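Local coordinates for protein betaine aldehyde dehydrogenase (Staphylococcus aureus subsp. aureus COL, PDB 4QTO) that oxidises betaine aldehyde to glycine betaine, with NAD+ as the probable hydride acceptor, as a member of the aldehyde dehydrogenase family, at residues 273-285 / 478-490. Residues are numbered along the deposited sequence; the frame is centred on the assembly and turned at random.
Sequences VTNIALELGGKNP and APWGGYKQSGIGR. With NA (sodium ion), chain E; NA (sodium ion), chain L.
Leu278 and Ile488 form an antiparallel hydrogen-bonded pair, Leu278 N giving to Ile488 O at 2.9 Å and Ile488 N returning a bond to Leu278 O, and the pairing runs on as Leu280 N reaches Ser486 O. Next to it, Glu279 and Gly487 make a non-hydrogen-bonded pair, where the Gly487 CA sits only 3.1 Å from Leu278 O. One water bridges the segments, donating to Leu278 O and Gly489 O and accepting from Gly482 N.

Two side-chain bonds extend the grip. Ser486 OG lies 2.6 Å from Gly281 O, in the carbonyl plane, and gives its proton there; Ser486 OG also has a hydrogen bond with Gly441 N. From the face of the sheet that Leu278 does not share, Glu279 leaves with CG anti to its N (chi1 -152°), then bends at chi2, which carries the carboxylate across to Trp480. There OE1 takes the indole NE1 at 3.1 Å: the oxygen lies in the ring plane, at its edge, yet the N-H arrives from above the carboxylate plane, the two planes standing 47° apart. OE2 accepts from Gly281 N, so in the conformer described each oxygen accepts a bond. On the face bearing Leu278 the side-chain contacts across the pair are apolar: Ile488 CD1 touches Leu278 CD1 (4.3 Å) and, in the conformer of Ile276 described, Ile276 CD1, while its CG2 packs on Ile276 O and Met266 of helix 259-269 also touches Ile488.

Lys484 O and Gly487 O bind a sodium ion, beside Ile488 CG1, together with Val273 O of the second subunit, which ties this turn into the subunit interface. Strand 487-488 thus pairs antiparallel with strand 275-279, whose other neighbour is the parallel strand 252-256, in the Rossmann-type NAD-binding domain of the aldehyde dehydrogenase fold.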
loop_
_atom_site.group_PDB
_atom_site.type_symbol
_atom_site.label_atom_id
_atom_site.label_comp_id
_atom_site.label_asym_id
_atom_site.label_seq_id
_atom_site.Cartn_x
_atom_site.Cartn_y
_atom_site.Cartn_z
ATOM N N VAL A 273 0.786 -24.669 17.457
ATOM C CA VAL A 273 0.793 -24.058 16.126
ATOM C C VAL A 273 0.862 -22.539 16.284
ATOM O O VAL A 273 0.203 -21.751 15.564
ATOM C CB VAL A 273 -0.446 -24.439 15.298
ATOM C CG1 VAL A 273 -0.143 -24.253 13.826
ATOM C CG2 VAL A 273 -0.865 -25.877 15.532
ATOM N N THR A 274 1.742 -22.092 17.162
ATOM C CA THR A 274 1.850 -20.674 17.479
ATOM C C THR A 274 2.796 -19.917 16.557
ATOM O O THR A 274 3.859 -20.396 16.232
ATOM C CB THR A 274 2.321 -20.533 18.928
ATOM O OG1 THR A 274 1.430 -21.238 19.800
ATOM C CG2 THR A 274 2.387 -19.082 19.361
ATOM N N ASN A 275 2.383 -18.732 16.112
ATOM C CA ASN A 275 3.233 -17.907 15.277
ATOM C C ASN A 275 4.572 -17.674 15.975
ATOM O O ASN A 275 4.605 -17.485 17.200
ATOM C CB ASN A 275 2.602 -16.516 15.084
ATOM C CG ASN A 275 1.327 -16.532 14.265
ATOM O OD1 ASN A 275 1.360 -16.708 13.029
ATOM N ND2 ASN A 275 0.200 -16.280 14.922
ATOM N N ILE A 276 5.666 -17.720 15.223
ATOM C CA ILE A 276 6.963 -17.384 15.807
ATOM C C ILE A 276 7.669 -16.326 14.982
ATOM O O ILE A 276 7.550 -16.257 13.748
ATOM C CB ILE A 276 7.951 -18.526 16.082
ATOM C CG1 ILE A 276 8.590 -19.081 14.805
ATOM C CG2 ILE A 276 7.322 -19.588 16.965
ATOM C CD1 ILE A 276 7.676 -19.903 13.925
ATOM N N ALA A 277 8.388 -15.496 15.714
ATOM C CA ALA A 277 9.234 -14.440 15.130
ATOM C C ALA A 277 10.575 -14.663 15.845
ATOM O O ALA A 277 10.616 -14.722 17.077
ATOM C CB ALA A 277 8.709 -13.044 15.372
ATOM N N LEU A 278 11.628 -14.892 15.075
ATOM C CA LEU A 278 12.961 -15.178 15.621
ATOM C C LEU A 278 14.045 -14.309 14.996
ATOM O O LEU A 278 14.030 -14.077 13.795
ATOM C CB LEU A 278 13.354 -16.631 15.314
ATOM C CG LEU A 278 12.416 -17.729 15.809
ATOM C CD1 LEU A 278 12.847 -19.063 15.236
ATOM C CD2 LEU A 278 12.340 -17.787 17.311
ATOM N N GLU A 279 14.979 -13.837 15.824
ATOM C CA GLU A 279 16.173 -13.133 15.324
ATOM C C GLU A 279 17.313 -13.792 16.070
ATOM O O GLU A 279 17.424 -13.672 17.298
ATOM C CB GLU A 279 16.166 -11.645 15.519
ATOM C CG GLU A 279 16.990 -10.900 14.446
ATOM C CD GLU A 279 18.434 -10.599 14.804
ATOM O OE1 GLU A 279 18.750 -9.401 14.956
ATOM O OE2 GLU A 279 19.246 -11.519 14.990
ATOM N N LEU A 280 18.145 -14.496 15.320
ATOM C CA LEU A 280 19.183 -15.344 15.884
ATOM C C LEU A 280 20.642 -15.062 15.570
ATOM O O LEU A 280 21.491 -15.927 15.780
ATOM C CB LEU A 280 18.870 -16.762 15.460
ATOM C CG LEU A 280 17.432 -17.251 15.662
ATOM C CD1 LEU A 280 17.246 -18.683 15.161
ATOM C CD2 LEU A 280 17.035 -17.173 17.112
ATOM N N GLY A 281 20.936 -13.870 15.117
ATOM C CA GLY A 281 22.334 -13.541 14.866
ATOM C C GLY A 281 22.767 -13.929 13.484
ATOM O O GLY A 281 21.968 -14.357 12.670
ATOM N N GLY A 282 24.042 -13.762 13.215
ATOM C CA GLY A 282 24.555 -14.022 11.904
ATOM C C GLY A 282 26.060 -14.156 11.801
ATOM O O GLY A 282 26.769 -14.061 12.762
ATOM N N LYS A 283 26.508 -14.444 10.599
ATOM C CA LYS A 283 27.942 -14.492 10.227
ATOM C C LYS A 283 27.977 -13.463 9.110
ATOM O O LYS A 283 27.882 -13.792 7.919
ATOM C CB LYS A 283 28.294 -15.878 9.680
ATOM C CG LYS A 283 29.662 -15.973 9.089
ATOM C CD LYS A 283 30.732 -15.492 10.046
ATOM C CE LYS A 283 30.738 -16.295 11.325
ATOM N NZ LYS A 283 31.975 -16.061 12.101
ATOM N N ASN A 284 28.119 -12.198 9.509
ATOM C CA ASN A 284 27.852 -11.118 8.561
ATOM C C ASN A 284 29.056 -10.709 7.770
ATOM O O ASN A 284 30.073 -10.356 8.372
ATOM C CB ASN A 284 27.294 -9.943 9.355
ATOM C CG ASN A 284 26.176 -10.375 10.286
ATOM O OD1 ASN A 284 25.118 -10.775 9.857
ATOM N ND2 ASN A 284 26.486 -10.407 11.596
ATOM N N PRO A 285 28.945 -10.751 6.435
ATOM C CA PRO A 285 30.084 -10.405 5.607
ATOM C C PRO A 285 30.329 -8.911 5.456
ATOM O O PRO A 285 29.383 -8.143 5.304
ATOM C CB PRO A 285 29.720 -11.030 4.273
ATOM C CG PRO A 285 28.236 -10.924 4.203
ATOM C CD PRO A 285 27.780 -11.148 5.616
ATOM N N ALA A 478 12.680 0.968 8.617
ATOM C CA ALA A 478 12.967 -0.159 7.689
ATOM C C ALA A 478 13.027 -1.480 8.430
ATOM O O ALA A 478 13.604 -1.554 9.514
ATOM C CB ALA A 478 14.300 0.101 6.995
ATOM N N PRO A 479 12.504 -2.557 7.839
ATOM C CA PRO A 479 12.495 -3.873 8.484
ATOM C C PRO A 479 13.864 -4.497 8.578
ATOM O O PRO A 479 14.714 -4.293 7.697
ATOM C CB PRO A 479 11.612 -4.703 7.573
ATOM C CG PRO A 479 11.808 -4.081 6.217
ATOM C CD PRO A 479 11.845 -2.584 6.520
ATOM N N TRP A 480 14.069 -5.218 9.670
ATOM C CA TRP A 480 15.330 -5.878 10.012
ATOM C C TRP A 480 15.067 -7.337 10.344
ATOM O O TRP A 480 14.152 -7.637 11.132
ATOM C CB TRP A 480 15.884 -5.189 11.242
ATOM C CG TRP A 480 17.126 -5.786 11.817
ATOM C CD1 TRP A 480 17.217 -6.800 12.727
ATOM C CD2 TRP A 480 18.469 -5.446 11.455
ATOM N NE1 TRP A 480 18.529 -7.096 12.965
ATOM C CE2 TRP A 480 19.323 -6.273 12.206
ATOM C CE3 TRP A 480 19.030 -4.502 10.583
ATOM C CZ2 TRP A 480 20.711 -6.194 12.099
ATOM C CZ3 TRP A 480 20.390 -4.406 10.488
ATOM C CH2 TRP A 480 21.233 -5.255 11.246
ATOM N N GLY A 481 15.853 -8.240 9.779
ATOM C CA GLY A 481 15.678 -9.655 10.071
ATOM C C GLY A 481 16.478 -10.521 9.141
ATOM O O GLY A 481 17.135 -10.022 8.225
ATOM N N GLY A 482 16.413 -11.824 9.358
ATOM C CA GLY A 482 17.303 -12.662 8.602
ATOM C C GLY A 482 16.766 -13.682 7.662
ATOM O O GLY A 482 15.654 -14.187 7.855
ATOM N N TYR A 483 17.510 -13.871 6.582
ATOM C CA TYR A 483 17.297 -15.016 5.702
ATOM C C TYR A 483 17.854 -16.245 6.411
ATOM O O TYR A 483 18.662 -16.146 7.359
ATOM C CB TYR A 483 18.062 -14.854 4.370
ATOM C CG TYR A 483 17.612 -13.852 3.318
ATOM C CD1 TYR A 483 17.261 -12.535 3.634
ATOM C CD2 TYR A 483 17.588 -14.224 1.972
ATOM C CE1 TYR A 483 16.907 -11.613 2.652
ATOM C CE2 TYR A 483 17.240 -13.303 0.978
ATOM C CZ TYR A 483 16.914 -12.003 1.331
ATOM O OH TYR A 483 16.581 -11.053 0.366
ATOM N N LYS A 484 17.459 -17.431 5.950
ATOM C CA LYS A 484 18.079 -18.665 6.385
ATOM C C LYS A 484 18.059 -18.836 7.900
ATOM O O LYS A 484 17.001 -18.635 8.511
ATOM C CB LYS A 484 19.485 -18.749 5.726
ATOM C CG LYS A 484 19.434 -18.762 4.185
ATOM C CD LYS A 484 20.710 -18.229 3.513
ATOM C CE LYS A 484 21.938 -19.005 3.932
ATOM N NZ LYS A 484 23.178 -18.413 3.313
ATOM N N GLN A 485 19.171 -19.241 8.533
ATOM C CA GLN A 485 19.129 -19.551 9.947
ATOM C C GLN A 485 19.257 -18.318 10.843
ATOM O O GLN A 485 19.306 -18.457 12.066
ATOM C CB GLN A 485 20.095 -20.647 10.348
ATOM C CG GLN A 485 19.909 -21.942 9.541
ATOM C CD GLN A 485 20.474 -23.172 10.226
ATOM O OE1 GLN A 485 20.411 -23.302 11.422
ATOM N NE2 GLN A 485 21.022 -24.073 9.448
ATOM N N SER A 486 19.271 -17.133 10.246
ATOM C CA SER A 486 19.310 -15.913 11.049
ATOM C C SER A 486 17.957 -15.554 11.646
ATOM O O SER A 486 17.880 -14.671 12.493
ATOM C CB SER A 486 19.908 -14.747 10.286
ATOM O OG SER A 486 21.324 -14.912 10.204
ATOM N N GLY A 487 16.883 -16.200 11.200
ATOM C CA GLY A 487 15.581 -15.925 11.781
ATOM C C GLY A 487 14.374 -16.248 10.946
ATOM O O GLY A 487 14.471 -16.893 9.905
ATOM N N ILE A 488 13.227 -15.843 11.480
ATOM C CA ILE A 488 11.929 -15.901 10.827
ATOM C C ILE A 488 11.263 -14.562 11.131
ATOM O O ILE A 488 11.167 -14.152 12.296
ATOM C CB ILE A 488 11.062 -17.072 11.329
ATOM C CG1 ILE A 488 11.686 -18.402 10.870
ATOM C CG2 ILE A 488 9.621 -16.955 10.834
ATOM C CD1 ILE A 488 11.016 -19.628 11.405
ATOM N N GLY A 489 10.756 -13.917 10.089
ATOM C CA GLY A 489 10.036 -12.665 10.258
ATOM C C GLY A 489 10.924 -11.428 10.277
ATOM O O GLY A 489 12.121 -11.470 10.010
ATOM N N ARG A 490 10.278 -10.300 10.595
ATOM C CA ARG A 490 10.983 -9.053 10.636
ATOM C C ARG A 490 10.551 -8.227 11.856
ATOM O O ARG A 490 9.426 -8.338 12.332
ATOM C CB ARG A 490 10.690 -8.185 9.387
ATOM C CG ARG A 490 11.270 -8.685 8.082
ATOM C CD ARG A 490 12.768 -8.591 8.067
ATOM N NE ARG A 490 13.407 -9.014 6.831
ATOM C CZ ARG A 490 13.684 -10.295 6.537
ATOM N NH1 ARG A 490 13.350 -11.277 7.382
ATOM N NH2 ARG A 490 14.302 -10.598 5.422
HETATM NA NA NA E . 14.696 -18.549 8.286
HETATM NA NA NA L . -1.456 -20.349 14.811
HETATM O O HOH W 1 14.403 -12.471 11.419
HETATM O O HOH W 2 14.157 -16.517 7.067
HETATM O O HOH W 3 14.370 -19.710 6.169
HETATM O O HOH W 4 -1.296 -18.950 16.673
HETATM O O HOH W 5 -2.281 -18.390 13.701
#